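Local coordinates for protein glycerol-3-phosphate dehydrogenase [NAD(+)] 1 (Saccharomyces cerevisiae, PDB 4FGW) that reduces dihydroxyacetone phosphate to sn-glycerol 3-phosphate with NADH, supporting the glycerol accumulation that protects yeast from water loss under hyperosmotic stress, at residues M70-E75 with K81-I86; T47-V52 with V122-H127. All blocks are in the same frame, centred on the assembly; numbering follows the deposited sequence.

Contact 1: residues M70-E75 with K81-I86; sequences MWVFEE and KLTEII
Two hydrogen bonds fasten the tail of 70-75 to the first turn of helix 82-86. Thr83 OG1 donates to Glu74 OE1 (2.7 Å), meeting the syn lone pair, on the side of the other carboxylate oxygen. The hydroxyl sits between its own backbone N and carbonyl carbon (chi1 53°), and the Glu74 chain, bent at chi2 (67°), crosses the Thr83 side chain at about a right angle. The second bond is main chain to main chain: Leu82 N reaches Glu75 O at 3.1 Å and is nearly straight (N-H...O 160°).

Apolar contacts lie beside this polar clasp. Val72 CB rests 3.8 Å from Thr83 CG2, while Val72 CG1 meets Leu82 CD2, also at 3.8 Å, the two side chains crossing at about a right angle. Met70 CE reaches Ile86 CD1 more distantly (4.5 Å).

The carboxylate of Glu75 turns to Lys94 and Tyr95. Phe73, by similarity an NAD(+)-binding residue, points away from the helix. The contact thus joins the end of strand 67-71 to the helix of a beta-alpha-beta unit, and strand 105-108 completes it: Ala107 touches both Val72 and Ile86.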
ATOM      1  N   MET A  70      -7.105 -26.808 -23.038  1.00 75.38           N
ATOM      2  CA  MET A  70      -5.968 -25.903 -22.942  1.00 71.48           C
ATOM      3  C   MET A  70      -5.135 -26.002 -24.205  1.00 79.30           C
ATOM      4  O   MET A  70      -4.602 -27.075 -24.501  1.00 81.04           O
ATOM      5  CB  MET A  70      -5.117 -26.179 -21.690  1.00 70.91           C
ATOM      6  CG  MET A  70      -3.922 -25.237 -21.559  1.00 70.33           C
ATOM      7  SD  MET A  70      -2.909 -25.471 -20.086  1.00 70.94           S
ATOM      8  CE  MET A  70      -2.183 -27.058 -20.415  1.00 70.99           C
ATOM      9  N   TRP A  71      -5.026 -24.887 -24.956  1.00 76.36           N
ATOM     10  CA  TRP A  71      -4.217 -24.878 -26.166  1.00 78.26           C
ATOM     11  C   TRP A  71      -2.734 -24.884 -25.822  1.00 82.59           C
ATOM     12  O   TRP A  71      -2.228 -23.953 -25.193  1.00 78.06           O
ATOM     13  CB  TRP A  71      -4.572 -23.740 -27.139  1.00 76.72           C
ATOM     14  CG  TRP A  71      -3.668 -23.733 -28.343  1.00 80.05           C
ATOM     15  CD1 TRP A  71      -3.624 -24.668 -29.337  1.00 86.89           C
ATOM     16  CD2 TRP A  71      -2.575 -22.836 -28.588  1.00 78.64           C
ATOM     17  NE1 TRP A  71      -2.614 -24.370 -30.222  1.00 87.45           N
ATOM     18  CE2 TRP A  71      -1.950 -23.253 -29.785  1.00 85.70           C
ATOM     19  CE3 TRP A  71      -2.072 -21.704 -27.919  1.00 76.37           C
ATOM     20  CZ2 TRP A  71      -0.854 -22.577 -30.334  1.00 85.21           C
ATOM     21  CZ3 TRP A  71      -0.989 -21.033 -28.465  1.00 77.93           C
ATOM     22  CH2 TRP A  71      -0.394 -21.465 -29.660  1.00 82.11           C
ATOM     23  N   VAL A  72      -2.049 -25.953 -26.244  1.00 84.56           N
ATOM     24  CA  VAL A  72      -0.616 -26.146 -26.037  1.00 85.00           C
ATOM     25  C   VAL A  72       0.076 -26.123 -27.399  1.00 92.30           C
ATOM     26  O   VAL A  72      -0.270 -26.925 -28.265  1.00 94.31           O
ATOM     27  CB  VAL A  72      -0.307 -27.465 -25.266  1.00 90.46           C
ATOM     28  CG1 VAL A  72       1.183 -27.589 -24.949  1.00 89.97           C
ATOM     29  CG2 VAL A  72      -1.142 -27.589 -23.992  1.00 88.02           C
ATOM     30  N   PHE A  73       1.042 -25.198 -27.592  1.00 89.44           N
ATOM     31  CA  PHE A  73       1.828 -25.131 -28.821  1.00 93.10           C
ATOM     32  C   PHE A  73       2.718 -26.375 -28.775  1.00102.19           C
ATOM     33  O   PHE A  73       3.546 -26.497 -27.869  1.00101.93           O
ATOM     34  CB  PHE A  73       2.662 -23.832 -28.900  1.00 93.08           C
ATOM     35  CG  PHE A  73       3.477 -23.704 -30.170  1.00 98.57           C
ATOM     36  CD1 PHE A  73       2.925 -23.146 -31.317  1.00103.92           C
ATOM     37  CD2 PHE A  73       4.791 -24.160 -30.225  1.00102.99           C
ATOM     38  CE1 PHE A  73       3.673 -23.047 -32.495  1.00108.74           C
ATOM     39  CE2 PHE A  73       5.536 -24.063 -31.404  1.00109.62           C
ATOM     40  CZ  PHE A  73       4.973 -23.506 -32.531  1.00109.71           C
ATOM     41  N   GLU A  74       2.465 -27.334 -29.682  1.00103.09           N
ATOM     42  CA  GLU A  74       3.159 -28.619 -29.725  1.00106.75           C
ATOM     43  C   GLU A  74       4.684 -28.550 -29.738  1.00112.92           C
ATOM     44  O   GLU A  74       5.286 -27.866 -30.566  1.00113.62           O
ATOM     45  CB  GLU A  74       2.609 -29.534 -30.835  1.00112.70           C
ATOM     46  CG  GLU A  74       2.894 -31.015 -30.630  1.00122.53           C
ATOM     47  CD  GLU A  74       2.195 -31.663 -29.449  1.00132.50           C
ATOM     48  OE1 GLU A  74       1.080 -32.199 -29.640  1.00120.59           O
ATOM     49  OE2 GLU A  74       2.768 -31.648 -28.336  1.00123.02           O
ATOM     50  N   GLU A  75       5.283 -29.263 -28.779  1.00110.00           N
ATOM     51  CA  GLU A  75       6.718 -29.410 -28.552  1.00111.10           C
ATOM     52  C   GLU A  75       6.961 -30.837 -28.071  1.00118.35           C
ATOM     53  O   GLU A  75       6.067 -31.442 -27.471  1.00117.36           O
ATOM     54  CB  GLU A  75       7.194 -28.426 -27.465  1.00108.12           C
ATOM     55  CG  GLU A  75       7.369 -26.993 -27.931  1.00116.00           C
ATOM     56  CD  GLU A  75       7.907 -26.078 -26.851  1.00128.92           C
ATOM     57  OE1 GLU A  75       7.090 -25.408 -26.178  1.00125.03           O
ATOM     58  OE2 GLU A  75       9.144 -26.046 -26.659  1.00116.64           O
ATOM     59  N   LYS A  81       5.394 -36.156 -27.086  1.00121.21           N
ATOM     60  CA  LYS A  81       4.475 -35.016 -27.231  1.00116.30           C
ATOM     61  C   LYS A  81       4.040 -34.476 -25.866  1.00113.64           C
ATOM     62  O   LYS A  81       3.552 -35.244 -25.031  1.00113.45           O
ATOM     63  CB  LYS A  81       3.228 -35.388 -28.060  1.00121.19           C
ATOM     64  CG  LYS A  81       3.494 -36.197 -29.324  1.00141.02           C
ATOM     65  CD  LYS A  81       2.935 -37.606 -29.196  1.00157.64           C
ATOM     66  CE  LYS A  81       1.591 -37.755 -29.872  1.00174.98           C
ATOM     67  NZ  LYS A  81       0.935 -39.042 -29.518  1.00190.78           N
ATOM     68  N   LEU A  82       4.227 -33.158 -25.647  1.00104.83           N
ATOM     69  CA  LEU A  82       3.872 -32.464 -24.402  1.00 99.38           C
ATOM     70  C   LEU A  82       2.375 -32.571 -24.095  1.00100.94           C
ATOM     71  O   LEU A  82       2.010 -32.776 -22.934  1.00 98.60           O
ATOM     72  CB  LEU A  82       4.344 -30.991 -24.437  1.00 95.32           C
ATOM     73  CG  LEU A  82       4.042 -30.093 -23.218  1.00 95.14           C
ATOM     74  CD1 LEU A  82       4.659 -30.634 -21.932  1.00 94.68           C
ATOM     75  CD2 LEU A  82       4.517 -28.678 -23.458  1.00 95.02           C
ATOM     76  N   THR A  83       1.524 -32.485 -25.142  1.00 98.00           N
ATOM     77  CA  THR A  83       0.062 -32.593 -25.049  1.00 97.52           C
ATOM     78  C   THR A  83      -0.385 -33.929 -24.445  1.00103.63           C
ATOM     79  O   THR A  83      -1.345 -33.959 -23.675  1.00101.18           O
ATOM     80  CB  THR A  83      -0.601 -32.356 -26.415  1.00107.59           C
ATOM     81  OG1 THR A  83      -0.011 -33.222 -27.390  1.00112.18           O
ATOM     82  CG2 THR A  83      -0.511 -30.907 -26.871  1.00102.28           C
ATOM     83  N   GLU A  84       0.330 -35.022 -24.781  1.00104.99           N
ATOM     84  CA  GLU A  84       0.044 -36.378 -24.300  1.00108.63           C
ATOM     85  C   GLU A  84       0.627 -36.669 -22.915  1.00110.85           C
ATOM     86  O   GLU A  84       0.086 -37.513 -22.197  1.00112.73           O
ATOM     87  CB  GLU A  84       0.456 -37.430 -25.335  1.00115.80           C
ATOM     88  CG  GLU A  84      -0.234 -37.274 -26.683  1.00130.68           C
ATOM     89  CD  GLU A  84      -1.718 -37.586 -26.731  1.00149.61           C
ATOM     90  OE1 GLU A  84      -2.529 -36.712 -26.340  1.00112.64           O
ATOM     91  OE2 GLU A  84      -2.071 -38.689 -27.210  1.00153.99           O
ATOM     92  N   ILE A  85       1.714 -35.959 -22.534  1.00103.65           N
ATOM     93  CA  ILE A  85       2.349 -36.044 -21.210  1.00101.62           C
ATOM     94  C   ILE A  85       1.350 -35.479 -20.175  1.00100.20           C
ATOM     95  O   ILE A  85       1.181 -36.057 -19.096  1.00100.03           O
ATOM     96  CB  ILE A  85       3.730 -35.298 -21.199  1.00102.57           C
ATOM     97  CG1 ILE A  85       4.788 -36.080 -22.024  1.00107.01           C
ATOM     98  CG2 ILE A  85       4.237 -35.024 -19.764  1.00100.25           C
ATOM     99  CD1 ILE A  85       5.959 -35.230 -22.583  1.00108.34           C
ATOM    100  N   ILE A  86       0.665 -34.375 -20.543  1.00 92.41           N
ATOM    101  CA  ILE A  86      -0.360 -33.709 -19.733  1.00 88.58           C
ATOM    102  C   ILE A  86      -1.640 -34.572 -19.679  1.00 96.65           C
ATOM    103  O   ILE A  86      -2.224 -34.716 -18.607  1.00 95.36           O
ATOM    104  CB  ILE A  86      -0.602 -32.241 -20.220  1.00 87.05           C
ATOM    105  CG1 ILE A  86       0.637 -31.357 -19.941  1.00 84.01           C
ATOM    106  CG2 ILE A  86      -1.868 -31.616 -19.603  1.00 84.68           C
ATOM    107  CD1 ILE A  86       0.888 -30.248 -20.958  1.00 88.42           C
TER

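Contact 2: residues T47-V52 with V122-H127; sequences TTIAKV and VFNIPH
Ile49 carries the contact alone on the helix side, lying against Val122 and Asn124 in the Rossmann-type domain, where helix 44-59 packs on the parallel part of the sheet. Its CG2 methyl does the touching: it lies 3.8 Å from Val122 CG1 and 4.3 Å from Asn124 CG. The two partners approach this methyl from directions about a right angle apart. Val122 offers CG1, the branch anti to the backbone N (chi1 -178°). Asn124 brings its amide end, the side chains of Ile49 and Asn124 crossing at about a right angle. No hydrogen bond spans the segments, so the join rests on van der Waals packing among three buried residues.

The next shell fixes both partners. Val39 of strand 35-40 touches Ile49 and Val122 alike, and main-chain hydrogen bonds from Val122 to Thr38 and Ile40, and from Asn124 to Ile40, set strand 120-123 beside strand 35-40. Phe123 points away from helix 44-59 and packs on Ile168 and Leu172 of helix 164-172, so the strand has a helix on each face. Asn124 also approaches Trp45, in the first turn of helix 44-59 and within the GxGxxG-like sequence, which by similarity binds NAD(+); this places the contact next to the probable cofactor site.

Farther out, polar side chains of the helix that take no part in the contact are bound: Lys51 NZ forms salt bridges with Glu55 of the same helix and with Glu191. Main-chain bonds such as Lys51 N to Thr47 O (3.0 Å) and Val52 N to Thr48 O (3.1 Å) keep the helix regular around Ile49. At its start, Thr47 OG1 is hydrogen-bonded to Gly43 O and Thr48 OG1 to Asn44 O.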
ATOM      1  N   THR A  47      -1.079 -22.681 -17.552  1.00 59.94           N
ATOM      2  CA  THR A  47      -1.350 -23.998 -16.951  1.00 61.59           C
ATOM      3  C   THR A  47      -1.998 -23.832 -15.576  1.00 63.57           C
ATOM      4  O   THR A  47      -2.929 -24.568 -15.241  1.00 64.40           O
ATOM      5  CB  THR A  47      -0.071 -24.851 -16.886  1.00 68.10           C
ATOM      6  OG1 THR A  47       0.594 -24.792 -18.140  1.00 66.28           O
ATOM      7  CG2 THR A  47      -0.343 -26.301 -16.524  1.00 69.01           C
ATOM      8  N   THR A  48      -1.499 -22.861 -14.791  1.00 57.93           N
ATOM      9  CA  THR A  48      -1.987 -22.537 -13.457  1.00 55.86           C
ATOM     10  C   THR A  48      -3.450 -22.079 -13.514  1.00 59.36           C
ATOM     11  O   THR A  48      -4.280 -22.638 -12.799  1.00 59.51           O
ATOM     12  CB  THR A  48      -1.047 -21.527 -12.777  1.00 60.67           C
ATOM     13  OG1 THR A  48       0.291 -22.031 -12.807  1.00 59.44           O
ATOM     14  CG2 THR A  48      -1.446 -21.242 -11.349  1.00 57.21           C
ATOM     15  N   ILE A  49      -3.768 -21.105 -14.387  1.00 55.93           N
ATOM     16  CA  ILE A  49      -5.137 -20.618 -14.527  1.00 56.95           C
ATOM     17  C   ILE A  49      -6.103 -21.693 -15.035  1.00 63.62           C
ATOM     18  O   ILE A  49      -7.256 -21.727 -14.607  1.00 64.37           O
ATOM     19  CB  ILE A  49      -5.236 -19.228 -15.224  1.00 59.69           C
ATOM     20  CG1 ILE A  49      -6.191 -18.287 -14.468  1.00 59.22           C
ATOM     21  CG2 ILE A  49      -5.597 -19.319 -16.705  1.00 63.77           C
ATOM     22  CD1 ILE A  49      -5.604 -17.626 -13.224  1.00 57.95           C
ATOM     23  N   ALA A  50      -5.597 -22.612 -15.884  1.00 61.64           N
ATOM     24  CA  ALA A  50      -6.338 -23.742 -16.441  1.00 63.80           C
ATOM     25  C   ALA A  50      -6.650 -24.786 -15.360  1.00 67.15           C
ATOM     26  O   ALA A  50      -7.688 -25.441 -15.434  1.00 68.60           O
ATOM     27  CB  ALA A  50      -5.544 -24.368 -17.566  1.00 66.70           C
ATOM     28  N   LYS A  51      -5.755 -24.922 -14.351  1.00 61.96           N
ATOM     29  CA  LYS A  51      -5.908 -25.823 -13.202  1.00 62.49           C
ATOM     30  C   LYS A  51      -7.020 -25.272 -12.290  1.00 65.33           C
ATOM     31  O   LYS A  51      -7.874 -26.039 -11.837  1.00 67.52           O
ATOM     32  CB  LYS A  51      -4.573 -25.947 -12.439  1.00 63.34           C
ATOM     33  CG  LYS A  51      -4.619 -26.822 -11.187  1.00 68.71           C
ATOM     34  CD  LYS A  51      -3.314 -26.743 -10.409  1.00 69.10           C
ATOM     35  CE  LYS A  51      -3.335 -27.537  -9.127  1.00 69.76           C
ATOM     36  NZ  LYS A  51      -4.007 -26.807  -8.023  1.00 69.46           N
ATOM     37  N   VAL A  52      -7.004 -23.939 -12.049  1.00 57.80           N
ATOM     38  CA  VAL A  52      -7.976 -23.175 -11.255  1.00 55.92           C
ATOM     39  C   VAL A  52      -9.388 -23.336 -11.874  1.00 64.38           C
ATOM     40  O   VAL A  52     -10.348 -23.659 -11.163  1.00 65.77           O
ATOM     41  CB  VAL A  52      -7.523 -21.688 -11.161  1.00 55.38           C
ATOM     42  CG1 VAL A  52      -8.654 -20.758 -10.721  1.00 53.59           C
ATOM     43  CG2 VAL A  52      -6.309 -21.537 -10.246  1.00 53.40           C
ATOM     44  N   VAL A 122     -10.143 -18.004 -22.024  1.00 63.45           N
ATOM     45  CA  VAL A 122      -9.238 -17.396 -21.049  1.00 59.00           C
ATOM     46  C   VAL A 122      -7.889 -17.256 -21.772  1.00 63.32           C
ATOM     47  O   VAL A 122      -7.250 -18.265 -22.074  1.00 64.02           O
ATOM     48  CB  VAL A 122      -9.139 -18.206 -19.726  1.00 60.60           C
ATOM     49  CG1 VAL A 122      -8.222 -17.511 -18.724  1.00 56.82           C
ATOM     50  CG2 VAL A 122     -10.517 -18.437 -19.115  1.00 60.91           C
ATOM     51  N   PHE A 123      -7.506 -16.021 -22.146  1.00 59.60           N
ATOM     52  CA  PHE A 123      -6.239 -15.795 -22.849  1.00 59.54           C
ATOM     53  C   PHE A 123      -5.135 -15.666 -21.827  1.00 60.76           C
ATOM     54  O   PHE A 123      -5.222 -14.833 -20.920  1.00 58.05           O
ATOM     55  CB  PHE A 123      -6.296 -14.545 -23.732  1.00 62.13           C
ATOM     56  CG  PHE A 123      -7.211 -14.666 -24.920  1.00 67.43           C
ATOM     57  CD1 PHE A 123      -8.523 -14.207 -24.857  1.00 71.36           C
ATOM     58  CD2 PHE A 123      -6.760 -15.226 -26.113  1.00 71.37           C
ATOM     59  CE1 PHE A 123      -9.362 -14.303 -25.969  1.00 75.54           C
ATOM     60  CE2 PHE A 123      -7.604 -15.325 -27.220  1.00 77.29           C
ATOM     61  CZ  PHE A 123      -8.896 -14.856 -27.144  1.00 76.43           C
ATOM     62  N   ASN A 124      -4.119 -16.515 -21.946  1.00 58.29           N
ATOM     63  CA  ASN A 124      -2.986 -16.516 -21.030  1.00 56.33           C
ATOM     64  C   ASN A 124      -1.681 -16.898 -21.745  1.00 61.84           C
ATOM     65  O   ASN A 124      -1.055 -17.921 -21.450  1.00 61.23           O
ATOM     66  CB  ASN A 124      -3.282 -17.383 -19.797  1.00 55.12           C
ATOM     67  CG  ASN A 124      -2.493 -17.010 -18.572  1.00 68.83           C
ATOM     68  OD1 ASN A 124      -2.937 -17.232 -17.445  1.00 59.44           O
ATOM     69  ND2 ASN A 124      -1.312 -16.431 -18.753  1.00 59.90           N
ATOM     70  N   ILE A 125      -1.209 -16.008 -22.612  1.00 60.43           N
ATOM     71  CA  ILE A 125       0.032 -16.191 -23.365  1.00 62.38           C
ATOM     72  C   ILE A 125       0.851 -14.931 -23.286  1.00 65.43           C
ATOM     73  O   ILE A 125       0.302 -13.904 -22.990  1.00 64.61           O
ATOM     74  CB  ILE A 125      -0.217 -16.448 -24.884  1.00 68.65           C
ATOM     75  CG1 ILE A 125      -0.727 -15.194 -25.559  1.00 69.91           C
ATOM     76  CG2 ILE A 125      -1.163 -17.565 -25.118  1.00 70.61           C
ATOM     77  CD1 ILE A 125      -2.147 -15.237 -25.835  1.00 78.71           C
ATOM     78  N   PRO A 126       2.147 -14.987 -23.580  1.00 62.35           N
ATOM     79  CA  PRO A 126       2.949 -13.751 -23.513  1.00 61.43           C
ATOM     80  C   PRO A 126       2.489 -12.748 -24.583  1.00 67.75           C
ATOM     81  O   PRO A 126       2.033 -13.134 -25.663  1.00 69.91           O
ATOM     82  CB  PRO A 126       4.385 -14.231 -23.774  1.00 64.72           C
ATOM     83  CG  PRO A 126       4.353 -15.712 -23.634  1.00 69.99           C
ATOM     84  CD  PRO A 126       2.974 -16.135 -24.004  1.00 66.20           C
ATOM     85  N   HIS A 127       2.592 -11.459 -24.252  1.00 64.05           N
ATOM     86  CA  HIS A 127       2.193 -10.286 -25.044  1.00 65.84           C
ATOM     87  C   HIS A 127       2.606 -10.323 -26.520  1.00 70.61           C
ATOM     88  O   HIS A 127       1.823  -9.923 -27.387  1.00 71.35           O
ATOM     89  CB  HIS A 127       2.703  -9.012 -24.346  1.00 66.09           C
ATOM     90  CG  HIS A 127       2.382  -8.981 -22.880  1.00 66.84           C
ATOM     91  ND1 HIS A 127       2.817  -9.987 -22.015  1.00 67.29           N
ATOM     92  CD2 HIS A 127       1.685  -8.067 -22.166  1.00 67.08           C
ATOM     93  CE1 HIS A 127       2.336  -9.667 -20.823  1.00 63.83           C
ATOM     94  NE2 HIS A 127       1.662  -8.514 -20.860  1.00 63.93           N
TER

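In the fold
From the N terminus, strand 35-40 leads through the glycine-rich turn into helix 44-59, where 47-52 opens the long loop of contact 2. The chain then runs through strand 67-71. Contact 1 closes a short loop here, with five residues between its segments. Strand 105-108 follows before 122-127 closes contact 2, so contact 1 is nested within contact 2 and the two do not cross. Across the sheet the order is 105-108, 67-71, 35-40, 120-123; contact 1 belongs to the flank of the first two, while contact 2 ties helix 44-59, which follows strand 35-40, to the next strand, 120-123. They meet directly, with Met70 SD 3.8 Å from both Thr47 CA and Ala50 CB.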